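Local coordinates for malic enzyme (PDB 3NV9), which probably catalyses the oxidative decarboxylation of malate to pyruvate, with NAD or NADP taking up the electrons, at residues 207-212 with 402-407; 211-216 with 343-348; 296-301 with 312-317. All blocks are in the same frame, centred on the assembly; numbering follows the deposited sequence.

Following the chain from the N terminus, contacts 1 and 2 start together near the end of helix 193-213, sharing K211 and L212. The chain then runs through strand 222-225 and reaches contact 3, which closes a short loop of ten residues between strand 297-300 and helix 311-315. Contact 2 closes at strand 345-348, after 126 residues, and contact 1 closes last, in the loop ahead of helix 413-428. Contact 3 is therefore nested inside the loops closed by the other two. I345 packs on A209 and I404, joining contacts 1 and 2, while a salt bridge from K215 to D296 links contact 2 to contact 3.

Contact 1: residues 207-212 with 402-407; sequences LNALKL and DNIIGT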
loop_
_atom_site.group_PDB
_atom_site.type_symbol
_atom_site.label_atom_id
_atom_site.label_comp_id
_atom_site.label_asym_id
_atom_site.label_seq_id
_atom_site.Cartn_x
_atom_site.Cartn_y
_atom_site.Cartn_z
ATOM N N LEU A 207 -5.642 6.028 34.355
ATOM C CA LEU A 207 -7.016 5.999 34.891
ATOM C C LEU A 207 -7.204 4.797 35.779
ATOM O O LEU A 207 -7.582 4.941 36.937
ATOM C CB LEU A 207 -8.065 6.013 33.766
ATOM C CG LEU A 207 -8.227 7.376 33.091
ATOM C CD1 LEU A 207 -9.207 7.269 31.970
ATOM C CD2 LEU A 207 -8.658 8.493 34.082
ATOM N N ASN A 208 -6.872 3.615 35.272
ATOM C CA ASN A 208 -7.004 2.390 36.077
ATOM C C ASN A 208 -6.022 2.236 37.231
ATOM O O ASN A 208 -6.408 1.816 38.338
ATOM C CB ASN A 208 -6.983 1.174 35.201
ATOM C CG ASN A 208 -8.269 1.023 34.475
ATOM O OD1 ASN A 208 -9.275 1.559 34.914
ATOM N ND2 ASN A 208 -8.263 0.323 33.359
ATOM N N ALA A 209 -4.761 2.587 36.968
ATOM C CA ALA A 209 -3.735 2.736 38.001
ATOM C C ALA A 209 -4.239 3.620 39.146
ATOM O O ALA A 209 -4.159 3.235 40.300
ATOM C CB ALA A 209 -2.419 3.273 37.382
ATOM N N LEU A 210 -4.796 4.781 38.834
ATOM C CA LEU A 210 -5.357 5.646 39.874
ATOM C C LEU A 210 -6.494 5.004 40.673
ATOM O O LEU A 210 -6.544 5.174 41.897
ATOM C CB LEU A 210 -5.769 7.013 39.336
ATOM C CG LEU A 210 -4.613 7.926 38.935
ATOM C CD1 LEU A 210 -5.214 9.154 38.396
ATOM C CD2 LEU A 210 -3.634 8.306 40.056
ATOM N N LYS A 211 -7.385 4.272 40.004
ATOM C CA LYS A 211 -8.434 3.539 40.714
ATOM C C LYS A 211 -7.815 2.534 41.664
ATOM O O LYS A 211 -8.221 2.439 42.812
ATOM C CB LYS A 211 -9.366 2.814 39.741
ATOM C CG LYS A 211 -10.523 3.676 39.293
ATOM C CD LYS A 211 -11.054 3.278 37.953
ATOM C CE LYS A 211 -12.061 4.321 37.420
ATOM N NZ LYS A 211 -13.407 4.033 37.977
ATOM N N LEU A 212 -6.841 1.775 41.181
ATOM C CA LEU A 212 -6.202 0.771 42.026
ATOM C C LEU A 212 -5.558 1.341 43.284
ATOM O O LEU A 212 -5.594 0.685 44.295
ATOM C CB LEU A 212 -5.171 -0.053 41.249
ATOM C CG LEU A 212 -5.856 -1.034 40.301
ATOM C CD1 LEU A 212 -4.988 -1.475 39.092
ATOM C CD2 LEU A 212 -6.402 -2.215 41.136
ATOM N N ASP A 402 -0.963 -5.851 38.426
ATOM C CA ASP A 402 -0.326 -6.466 37.289
ATOM C C ASP A 402 -1.173 -6.582 36.035
ATOM O O ASP A 402 -0.800 -7.288 35.100
ATOM C CB ASP A 402 0.189 -7.847 37.636
ATOM C CG ASP A 402 1.281 -7.806 38.683
ATOM O OD1 ASP A 402 2.139 -6.874 38.702
ATOM O OD2 ASP A 402 1.255 -8.734 39.509
ATOM N N ASN A 403 -2.314 -5.909 36.012
ATOM C CA ASN A 403 -3.082 -5.889 34.791
ATOM C C ASN A 403 -4.017 -4.702 34.813
ATOM O O ASN A 403 -5.165 -4.842 35.246
ATOM C CB ASN A 403 -3.824 -7.194 34.597
ATOM C CG ASN A 403 -4.470 -7.266 33.232
ATOM O OD1 ASN A 403 -4.702 -6.227 32.600
ATOM N ND2 ASN A 403 -4.744 -8.489 32.745
ATOM N N ILE A 404 -3.522 -3.546 34.342
ATOM C CA ILE A 404 -4.231 -2.256 34.480
ATOM C C ILE A 404 -4.934 -1.757 33.204
ATOM O O ILE A 404 -5.608 -0.721 33.235
ATOM C CB ILE A 404 -3.261 -1.119 34.926
ATOM C CG1 ILE A 404 -2.238 -0.789 33.813
ATOM C CG2 ILE A 404 -2.507 -1.480 36.271
ATOM C CD1 ILE A 404 -1.331 0.420 34.195
ATOM N N ILE A 405 -4.787 -2.485 32.098
ATOM C CA ILE A 405 -5.100 -1.903 30.768
ATOM C C ILE A 405 -5.477 -3.053 29.842
ATOM O O ILE A 405 -5.048 -4.158 30.044
ATOM C CB ILE A 405 -3.831 -1.166 30.198
ATOM C CG1 ILE A 405 -4.127 -0.386 28.924
ATOM C CG2 ILE A 405 -2.724 -2.164 29.879
ATOM C CD1 ILE A 405 -3.213 0.834 28.735
ATOM N N GLY A 406 -6.257 -2.813 28.813
ATOM C CA GLY A 406 -6.576 -3.905 27.889
ATOM C C GLY A 406 -5.390 -4.257 27.017
ATOM O O GLY A 406 -4.522 -3.400 26.724
ATOM N N THR A 407 -5.380 -5.493 26.551
ATOM C CA THR A 407 -4.236 -6.037 25.844
ATOM C C THR A 407 -4.626 -6.283 24.367
ATOM O O THR A 407 -5.827 -6.224 24.007
ATOM C CB THR A 407 -3.717 -7.361 26.515
ATOM O OG1 THR A 407 -4.410 -8.509 25.961
ATOM C CG2 THR A 407 -3.889 -7.309 28.057
#
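Helix 193-213 packs against one face of the Rossmann sheet, and its last turns meet, through N208, A209 and L212, the loop between helices 380-396 and 413-428. I404 is the loop residue that answers all three. Its carbonyl oxygen accepts a hydrogen bond from N208 ND2 at 2.9 Å. The oxygen lies almost exactly in the plane of the N208 amide, with an N-H...O angle of 154°, whereas the donor is tilted from the plane of the I404 carbonyl. That same oxygen is also 3.1 Å from N208 CB. ND2 donates a second bond to A391 O on helix 380-396, and the two bonds together fix the rotation of a buried amide.

The apolar half of the contact comes from the branches of I404. CG1 stands between the backbone N and the carbonyl carbon (chi1 68°), which puts CG2 beside the backbone N, where it meets L212 CD1 at 3.8 Å, the two side chains crossing at a slant. The end of the longer branch makes a looser approach, with I404 CD1 at 4.4 Å from A209 CB. On the loop side I404 N bonds N355 OD1, so both the N and the O of I404's backbone are bonded. Strands 322-325 and 345-348 supply the floor: I404 rests on F324 and I345, and A209 on I322 and I345. The loop 402-407 thus packs on the same helix and strands, and a helix laid on a parallel sheet in this way is characteristic of the Rossmann domain.

Contact 2: residues 211-216 with 343-348; sequences KLVKKD and AYIVAT. With NA (sodium ion), chain J.
V213 and I345 meet methyl to methyl, CG1 of V213 lying 3.8 Å from CD1 of I345, with the two side chains at a slant. The same V213 CG1 reaches the ring of Y344, 3.6 Å from CD2 and slightly farther from CE2, the valine and tyrosine running past each other in opposite senses. I345 CD1 has a second neighbour in L212 CB at 4.0 Å; its chain is stretched out (chi2 162°), which carries this methyl to both helix residues. Behind this shell, the helix ends in a Schellman motif: K214 turns to positive phi (54°), its N bonds K211 O at 3.2 Å, and K215 N probably bonds L210 O at 3.1 Å. K215 then sends NZ to D296 OD2 and E319 O. On the strand side, I345 and A347 pair with strand 322-325, and Y344 makes a cation-pi contact with K320. Farther along the segment, T348 OG1 binds the sodium ion at 2.7 Å, joined by the carbonyl oxygens of R350 and P354. Across the helix-strand interface itself only apolar carbon meets carbon, so it is probably held by van der Waals contact and burial, while polar bonds to neighbours lie outside it.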
loop_
_atom_site.group_PDB
_atom_site.type_symbol
_atom_site.label_atom_id
_atom_site.label_comp_id
_atom_site.label_asym_id
_atom_site.label_seq_id
_atom_site.Cartn_x
_atom_site.Cartn_y
_atom_site.Cartn_z
ATOM N N LYS A 211 -7.385 4.272 40.004
ATOM C CA LYS A 211 -8.434 3.539 40.714
ATOM C C LYS A 211 -7.815 2.534 41.664
ATOM O O LYS A 211 -8.221 2.439 42.812
ATOM C CB LYS A 211 -9.366 2.814 39.741
ATOM C CG LYS A 211 -10.523 3.676 39.293
ATOM C CD LYS A 211 -11.054 3.278 37.953
ATOM C CE LYS A 211 -12.061 4.321 37.420
ATOM N NZ LYS A 211 -13.407 4.033 37.977
ATOM N N LEU A 212 -6.841 1.775 41.181
ATOM C CA LEU A 212 -6.202 0.771 42.026
ATOM C C LEU A 212 -5.558 1.341 43.284
ATOM O O LEU A 212 -5.594 0.685 44.295
ATOM C CB LEU A 212 -5.171 -0.053 41.249
ATOM C CG LEU A 212 -5.856 -1.034 40.301
ATOM C CD1 LEU A 212 -4.988 -1.475 39.092
ATOM C CD2 LEU A 212 -6.402 -2.215 41.136
ATOM N N VAL A 213 -4.965 2.536 43.213
ATOM C CA VAL A 213 -4.213 3.094 44.355
ATOM C C VAL A 213 -5.093 4.021 45.207
ATOM O O VAL A 213 -4.632 4.615 46.173
ATOM C CB VAL A 213 -2.859 3.835 43.934
ATOM C CG1 VAL A 213 -1.866 2.855 43.195
ATOM C CG2 VAL A 213 -3.108 5.092 43.120
ATOM N N LYS A 214 -6.347 4.133 44.799
ATOM C CA LYS A 214 -7.370 5.034 45.361
ATOM C C LYS A 214 -6.969 6.517 45.437
ATOM O O LYS A 214 -7.017 7.120 46.515
ATOM C CB LYS A 214 -7.845 4.519 46.718
ATOM C CG LYS A 214 -8.434 3.134 46.645
ATOM C CD LYS A 214 -8.376 2.383 47.978
ATOM C CE LYS A 214 -9.073 1.000 47.861
ATOM N NZ LYS A 214 -8.431 -0.018 48.757
ATOM N N LYS A 215 -6.576 7.120 44.315
ATOM C CA LYS A 215 -6.237 8.555 44.318
ATOM C C LYS A 215 -6.996 9.311 43.226
ATOM O O LYS A 215 -7.207 8.773 42.133
ATOM C CB LYS A 215 -4.728 8.790 44.160
ATOM C CG LYS A 215 -3.824 8.161 45.217
ATOM C CD LYS A 215 -2.338 8.323 44.845
ATOM C CE LYS A 215 -1.450 7.637 45.866
ATOM N NZ LYS A 215 0.065 7.753 45.643
ATOM N N ASP A 216 -7.416 10.536 43.542
ATOM C CA ASP A 216 -8.085 11.418 42.611
ATOM C C ASP A 216 -7.013 12.012 41.679
ATOM O O ASP A 216 -5.936 12.425 42.142
ATOM C CB ASP A 216 -8.837 12.502 43.429
ATOM C CG ASP A 216 -9.435 13.624 42.569
ATOM O OD1 ASP A 216 -9.797 13.404 41.387
ATOM O OD2 ASP A 216 -9.607 14.753 43.099
ATOM N N ALA A 343 7.887 0.211 43.701
ATOM C CA ALA A 343 6.822 0.615 42.779
ATOM C C ALA A 343 5.656 -0.347 42.946
ATOM O O ALA A 343 5.850 -1.555 43.109
ATOM C CB ALA A 343 7.311 0.627 41.345
ATOM N N TYR A 344 4.450 0.199 42.934
ATOM C CA TYR A 344 3.278 -0.640 43.127
ATOM C C TYR A 344 2.718 -1.151 41.789
ATOM O O TYR A 344 2.314 -2.335 41.654
ATOM C CB TYR A 344 2.241 0.153 43.894
ATOM C CG TYR A 344 1.044 -0.643 44.272
ATOM C CD1 TYR A 344 1.132 -1.724 45.148
ATOM C CD2 TYR A 344 -0.184 -0.315 43.767
ATOM C CE1 TYR A 344 -0.012 -2.450 45.493
ATOM C CE2 TYR A 344 -1.312 -1.003 44.122
ATOM C CZ TYR A 344 -1.229 -2.061 44.959
ATOM O OH TYR A 344 -2.397 -2.725 45.250
ATOM N N ILE A 345 2.689 -0.233 40.829
ATOM C CA ILE A 345 2.254 -0.454 39.450
ATOM C C ILE A 345 3.366 0.030 38.523
ATOM O O ILE A 345 3.880 1.154 38.684
ATOM C CB ILE A 345 0.957 0.308 39.159
ATOM C CG1 ILE A 345 -0.213 -0.267 39.972
ATOM C CG2 ILE A 345 0.628 0.375 37.664
ATOM C CD1 ILE A 345 -1.369 0.671 40.065
ATOM N N VAL A 346 3.740 -0.835 37.581
ATOM C CA VAL A 346 4.775 -0.542 36.568
ATOM C C VAL A 346 4.267 -0.966 35.193
ATOM O O VAL A 346 3.789 -2.111 35.008
ATOM C CB VAL A 346 6.109 -1.344 36.840
ATOM C CG1 VAL A 346 7.227 -0.908 35.874
ATOM C CG2 VAL A 346 6.578 -1.183 38.275
ATOM N N ALA A 347 4.370 -0.044 34.239
ATOM C CA ALA A 347 4.057 -0.316 32.848
ATOM C C ALA A 347 5.294 -0.127 31.997
ATOM O O ALA A 347 6.130 0.750 32.282
ATOM C CB ALA A 347 3.027 0.632 32.358
ATOM N N THR A 348 5.375 -0.904 30.921
ATOM C CA THR A 348 6.345 -0.668 29.847
ATOM C C THR A 348 5.632 -0.668 28.499
ATOM O O THR A 348 4.417 -0.868 28.409
ATOM C CB THR A 348 7.527 -1.726 29.834
ATOM O OG1 THR A 348 7.128 -2.926 29.204
ATOM C CG2 THR A 348 8.021 -2.070 31.197
HETATM NA NA NA J . 4.649 -3.866 29.651
#

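Contact 3: residues 296-301 with 312-317; sequences DVLISL and EWIKSM
L298 and M317 face each other across the contact, each with its CB directed at the opposite segment. The sulfur of M317 comes in over the base of the leucine, SD lying 3.9 Å from L298 CB. L298 has CG anti to the backbone N (chi1 173°), which carries CG and its methyls out from the strand toward helix 311-315. One of them, L298 CD2, approaches I314 CG1 at 4.3 Å; the same methyl stands 4.6 Å from CB and from CE3 of W313, a looser flank. The methionine chain runs out straight as far as the sulfur and then bends at chi3 (-70°), turning the terminal methyl back beside I314, where M317 CE is 3.8 Å from CG1.

The two segments belong to the beta-alpha-beta unit of strand 297-300, helix 311-315 and strand 322-325 in the Rossmann sheet, and L298 is the strand residue that looks out at the helix of this unit. Its backbone pairs with I322 on the neighbouring strand, while its side chain also touches I225 of strand 222-225. W313 touches that same I225 as well as I288, A289 and C292 of helix 288-292, so it bridges to that neighbouring helix.

Next to the contact, S316 OG donates to W313 O at 2.8 Å, with the hydroxyl tilted from the carbonyl plane, and M317 N bonds I314 O, a turn consistent with the way M317 faces L298. Just ahead of the strand, D296 OD1 accepts a hydrogen bond from R221 N.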
loop_
_atom_site.group_PDB
_atom_site.type_symbol
_atom_site.label_atom_id
_atom_site.label_comp_id
_atom_site.label_asym_id
_atom_site.label_seq_id
_atom_site.Cartn_x
_atom_site.Cartn_y
_atom_site.Cartn_z
ATOM N N ASP A 296 3.615 10.829 43.065
ATOM C CA ASP A 296 2.644 9.757 42.906
ATOM C C ASP A 296 2.853 8.945 41.631
ATOM O O ASP A 296 2.716 7.722 41.621
ATOM C CB ASP A 296 1.212 10.358 42.977
ATOM C CG ASP A 296 0.954 11.071 44.337
ATOM O OD1 ASP A 296 1.002 12.317 44.428
ATOM O OD2 ASP A 296 0.749 10.365 45.318
ATOM N N VAL A 297 3.153 9.665 40.568
ATOM C CA VAL A 297 3.200 9.174 39.218
ATOM C C VAL A 297 4.532 9.661 38.610
ATOM O O VAL A 297 4.950 10.814 38.810
ATOM C CB VAL A 297 1.961 9.701 38.400
ATOM C CG1 VAL A 297 2.012 9.320 36.915
ATOM C CG2 VAL A 297 0.637 9.222 39.039
ATOM N N LEU A 298 5.193 8.755 37.891
ATOM C CA LEU A 298 6.442 9.016 37.200
ATOM C C LEU A 298 6.236 8.380 35.859
ATOM O O LEU A 298 5.923 7.154 35.779
ATOM C CB LEU A 298 7.611 8.329 37.923
ATOM C CG LEU A 298 9.023 8.329 37.290
ATOM C CD1 LEU A 298 9.310 9.679 36.703
ATOM C CD2 LEU A 298 10.134 7.938 38.327
ATOM N N ILE A 299 6.391 9.195 34.820
ATOM C CA ILE A 299 6.122 8.751 33.458
ATOM C C ILE A 299 7.309 9.120 32.554
ATOM O O ILE A 299 7.634 10.331 32.420
ATOM C CB ILE A 299 4.794 9.378 32.903
ATOM C CG1 ILE A 299 3.567 8.924 33.700
ATOM C CG2 ILE A 299 4.598 9.039 31.472
ATOM C CD1 ILE A 299 2.213 9.452 33.096
ATOM N N SER A 300 7.948 8.103 31.976
ATOM C CA SER A 300 9.015 8.286 30.984
ATOM C C SER A 300 8.782 7.546 29.657
ATOM O O SER A 300 8.368 6.377 29.656
ATOM C CB SER A 300 10.366 7.829 31.551
ATOM O OG SER A 300 11.416 8.125 30.626
ATOM N N LEU A 301 9.079 8.250 28.557
ATOM C CA LEU A 301 9.188 7.712 27.192
ATOM C C LEU A 301 10.343 8.438 26.490
ATOM O O LEU A 301 10.164 9.210 25.530
ATOM C CB LEU A 301 7.894 7.878 26.386
ATOM C CG LEU A 301 7.609 6.638 25.519
ATOM C CD1 LEU A 301 6.221 6.663 24.876
ATOM C CD2 LEU A 301 8.736 6.339 24.449
ATOM N N GLU A 312 16.500 4.958 43.006
ATOM C CA GLU A 312 16.454 5.906 44.113
ATOM C C GLU A 312 15.326 6.939 43.917
ATOM O O GLU A 312 14.703 7.345 44.881
ATOM C CB GLU A 312 17.811 6.592 44.328
ATOM C CG GLU A 312 18.075 7.729 43.364
ATOM C CD GLU A 312 19.149 8.711 43.845
ATOM O OE1 GLU A 312 19.363 8.768 45.086
ATOM O OE2 GLU A 312 19.757 9.433 42.988
ATOM N N TRP A 313 15.080 7.381 42.696
ATOM C CA TRP A 313 13.920 8.263 42.447
ATOM C C TRP A 313 12.625 7.592 42.920
ATOM O O TRP A 313 11.805 8.216 43.590
ATOM C CB TRP A 313 13.785 8.585 40.972
ATOM C CG TRP A 313 14.917 9.331 40.400
ATOM C CD1 TRP A 313 15.933 9.979 41.087
ATOM C CD2 TRP A 313 15.150 9.579 39.020
ATOM N NE1 TRP A 313 16.790 10.580 40.197
ATOM C CE2 TRP A 313 16.323 10.378 38.927
ATOM C CE3 TRP A 313 14.492 9.199 37.840
ATOM C CZ2 TRP A 313 16.858 10.787 37.688
ATOM C CZ3 TRP A 313 15.014 9.621 36.608
ATOM C CH2 TRP A 313 16.192 10.394 36.544
ATOM N N ILE A 314 12.487 6.304 42.586
ATOM C CA ILE A 314 11.274 5.506 42.815
ATOM C C ILE A 314 11.050 5.333 44.314
ATOM O O ILE A 314 9.952 5.599 44.816
ATOM C CB ILE A 314 11.355 4.141 42.029
ATOM C CG1 ILE A 314 11.175 4.388 40.517
ATOM C CG2 ILE A 314 10.325 3.161 42.488
ATOM C CD1 ILE A 314 11.355 3.142 39.619
ATOM N N LYS A 315 12.108 4.890 45.001
ATOM C CA LYS A 315 12.169 4.695 46.431
ATOM C C LYS A 315 11.715 5.948 47.186
ATOM O O LYS A 315 11.152 5.846 48.243
ATOM C CB LYS A 315 13.626 4.335 46.776
ATOM C CG LYS A 315 13.881 3.854 48.173
ATOM C CD LYS A 315 15.278 3.199 48.277
ATOM C CE LYS A 315 16.388 4.175 48.787
ATOM N NZ LYS A 315 16.358 4.320 50.301
ATOM N N SER A 316 11.982 7.130 46.638
ATOM C CA SER A 316 11.622 8.376 47.319
ATOM C C SER A 316 10.170 8.798 47.061
ATOM O O SER A 316 9.667 9.715 47.687
ATOM C CB SER A 316 12.570 9.503 46.919
ATOM O OG SER A 316 12.230 10.060 45.661
ATOM N N MET A 317 9.497 8.126 46.131
ATOM C CA MET A 317 8.106 8.461 45.821
ATOM C C MET A 317 7.160 8.137 46.982
ATOM O O MET A 317 7.548 7.493 47.946
ATOM C CB MET A 317 7.680 7.744 44.532
ATOM C CG MET A 317 8.366 8.304 43.288
ATOM S SD MET A 317 7.556 7.744 41.778
ATOM C CE MET A 317 8.043 6.068 41.870
#